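Side-chain contact in Pex protein (Anabaena sp. PCC 7120, PDB 2DQL), which probably acts in the cyanobacterial circadian clock as a PadR-like, winged-helix DNA-binding regulator of transcription: residues Glu21-Tyr26 / Tyr52-Thr57. Residues are numbered along the deposited sequence; the frame is centred on the assembly and turned at random.
Sequences EVAICY and YRLSDT
Just before Leu-54, which meets Ala-23 and Tyr-26 across the contact, Arg-53 NH1 is shared by two carbonyls, donating to Tyr-52 O at 2.8 Å and also to Pro-50 O. The Tyr-52 oxygen lies almost in the guanidinium plane, while NH1 stands above the carbonyl plane of Tyr-52, 54° out of it. The arginine thus folds back over the chain leading into Leu-54.

No hydrogen bond joins the two segments; the contact is apolar and rests on the forked end of Leu-54. With CG anti to the backbone N (chi1 175°), the isobutyl group reaches across to helix 20-31 and divides its methyls between two residues about one helical turn apart. CD1 packs on the methyl of Ala-23, 3.8 Å from CB, and the CA atoms of Ala-23 and Leu-54, the nearest pair between the segments, are 7.4 Å apart. CD2 reaches the Tyr-26 ring at its edge, near the ring plane, 4.2 Å from CE2. This ring is anchored at its far end, where OH is hydrogen-bonded to Leu-41 O of helix 38-48.

Leu-54 sits in the short link between strand 52-53, paired in parallel with strand 16-17, and helix 56-68, in what the PadR-like family suggests is a winged helix-turn-helix domain. There it fills in between helices 20-31 and 38-48, touching Leu-45 on the latter, while Ser-55, the next residue, is the N-cap of helix 56-68 with its OG bonded to Val-58 N, and helix 96-112 packs against helix 20-31 through Val-22 and Cys-25.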
loop_
_atom_site.group_PDB
_atom_site.type_symbol
_atom_site.label_atom_id
_atom_site.label_comp_id
_atom_site.label_asym_id
_atom_site.label_seq_id
_atom_site.Cartn_x
_atom_site.Cartn_y
_atom_site.Cartn_z
ATOM N N GLU A 21 -0.577 -6.215 -9.687
ATOM C CA GLU A 21 0.390 -7.227 -10.087
ATOM C C GLU A 21 0.307 -8.489 -9.239
ATOM O O GLU A 21 0.348 -9.602 -9.767
ATOM C CB GLU A 21 1.810 -6.651 -10.036
ATOM C CG GLU A 21 2.042 -5.499 -11.008
ATOM C CD GLU A 21 1.745 -4.125 -10.415
ATOM O OE1 GLU A 21 0.848 -4.001 -9.554
ATOM O OE2 GLU A 21 2.412 -3.157 -10.834
ATOM N N VAL A 22 0.183 -8.317 -7.927
ATOM C CA VAL A 22 0.100 -9.452 -7.018
ATOM C C VAL A 22 -1.265 -10.138 -7.129
ATOM O O VAL A 22 -1.349 -11.361 -7.143
ATOM C CB VAL A 22 0.336 -9.013 -5.557
ATOM C CG1 VAL A 22 0.192 -10.212 -4.621
ATOM C CG2 VAL A 22 1.734 -8.399 -5.423
ATOM N N ALA A 23 -2.329 -9.348 -7.222
ATOM C CA ALA A 23 -3.677 -9.909 -7.332
ATOM C C ALA A 23 -3.818 -10.789 -8.574
ATOM O O ALA A 23 -4.497 -11.816 -8.539
ATOM C CB ALA A 23 -4.705 -8.789 -7.369
ATOM N N ILE A 24 -3.183 -10.382 -9.669
ATOM C CA ILE A 24 -3.248 -11.158 -10.904
ATOM C C ILE A 24 -2.673 -12.556 -10.669
ATOM O O ILE A 24 -3.259 -13.555 -11.086
ATOM C CB ILE A 24 -2.460 -10.459 -12.033
ATOM C CG1 ILE A 24 -3.209 -9.201 -12.490
ATOM C CG2 ILE A 24 -2.231 -11.421 -13.195
ATOM C CD1 ILE A 24 -2.392 -8.318 -13.440
ATOM N N CYS A 25 -1.532 -12.627 -9.990
ATOM C CA CYS A 25 -0.901 -13.912 -9.712
ATOM C C CYS A 25 -1.732 -14.738 -8.731
ATOM O O CYS A 25 -1.870 -15.952 -8.894
ATOM C CB CYS A 25 0.511 -13.695 -9.164
ATOM S SG CYS A 25 1.588 -12.851 -10.335
ATOM N N TYR A 26 -2.288 -14.080 -7.719
ATOM C CA TYR A 26 -3.128 -14.766 -6.740
ATOM C C TYR A 26 -4.360 -15.355 -7.433
ATOM O O TYR A 26 -4.720 -16.514 -7.214
ATOM C CB TYR A 26 -3.579 -13.798 -5.640
ATOM C CG TYR A 26 -4.800 -14.281 -4.886
ATOM C CD1 TYR A 26 -4.754 -15.429 -4.099
ATOM C CD2 TYR A 26 -6.026 -13.627 -5.027
ATOM C CE1 TYR A 26 -5.902 -15.923 -3.477
ATOM C CE2 TYR A 26 -7.174 -14.110 -4.418
ATOM C CZ TYR A 26 -7.108 -15.259 -3.647
ATOM O OH TYR A 26 -8.252 -15.750 -3.072
ATOM N N TYR A 52 -4.106 -10.420 4.709
ATOM C CA TYR A 52 -4.213 -9.867 3.365
ATOM C C TYR A 52 -5.662 -9.621 2.973
ATOM O O TYR A 52 -6.577 -10.254 3.498
ATOM C CB TYR A 52 -3.565 -10.812 2.350
ATOM C CG TYR A 52 -2.063 -10.852 2.452
ATOM C CD1 TYR A 52 -1.271 -10.000 1.684
ATOM C CD2 TYR A 52 -1.435 -11.710 3.350
ATOM C CE1 TYR A 52 0.113 -10.001 1.810
ATOM C CE2 TYR A 52 -0.054 -11.717 3.487
ATOM C CZ TYR A 52 0.712 -10.863 2.715
ATOM O OH TYR A 52 2.079 -10.877 2.852
ATOM N N ARG A 53 -5.858 -8.691 2.048
ATOM C CA ARG A 53 -7.186 -8.355 1.562
ATOM C C ARG A 53 -7.123 -8.045 0.075
ATOM O O ARG A 53 -6.075 -7.684 -0.459
ATOM C CB ARG A 53 -7.740 -7.131 2.300
ATOM C CG ARG A 53 -7.987 -7.340 3.783
ATOM C CD ARG A 53 -9.204 -8.209 4.042
ATOM N NE ARG A 53 -9.503 -8.310 5.470
ATOM C CZ ARG A 53 -8.785 -9.009 6.346
ATOM N NH1 ARG A 53 -7.714 -9.687 5.953
ATOM N NH2 ARG A 53 -9.135 -9.021 7.624
ATOM N N LEU A 54 -8.259 -8.191 -0.595
ATOM C CA LEU A 54 -8.344 -7.885 -2.015
ATOM C C LEU A 54 -9.561 -6.995 -2.191
ATOM O O LEU A 54 -10.681 -7.404 -1.881
ATOM C CB LEU A 54 -8.507 -9.162 -2.849
ATOM C CG LEU A 54 -8.723 -8.931 -4.352
ATOM C CD1 LEU A 54 -7.575 -8.125 -4.949
ATOM C CD2 LEU A 54 -8.847 -10.282 -5.053
ATOM N N SER A 55 -9.337 -5.777 -2.671
ATOM C CA SER A 55 -10.425 -4.833 -2.877
ATOM C C SER A 55 -11.180 -5.178 -4.145
ATOM O O SER A 55 -10.659 -5.840 -5.044
ATOM C CB SER A 55 -9.892 -3.401 -2.996
ATOM O OG SER A 55 -9.296 -3.180 -4.261
ATOM N N ASP A 56 -12.417 -4.714 -4.209
ATOM C CA ASP A 56 -13.255 -4.947 -5.364
ATOM C C ASP A 56 -12.615 -4.273 -6.581
ATOM O O ASP A 56 -12.632 -4.815 -7.684
ATOM C CB ASP A 56 -14.645 -4.374 -5.079
ATOM C CG ASP A 56 -15.640 -4.713 -6.147
ATOM O OD1 ASP A 56 -16.072 -3.783 -6.858
ATOM O OD2 ASP A 56 -15.986 -5.908 -6.276
ATOM N N THR A 57 -12.027 -3.097 -6.368
ATOM C CA THR A 57 -11.382 -2.348 -7.445
ATOM C C THR A 57 -10.158 -3.070 -8.016
ATOM O O THR A 57 -9.987 -3.143 -9.229
ATOM C CB THR A 57 -10.968 -0.930 -6.962
ATOM O OG1 THR A 57 -12.148 -0.163 -6.691
ATOM C CG2 THR A 57 -10.140 -0.210 -8.022
#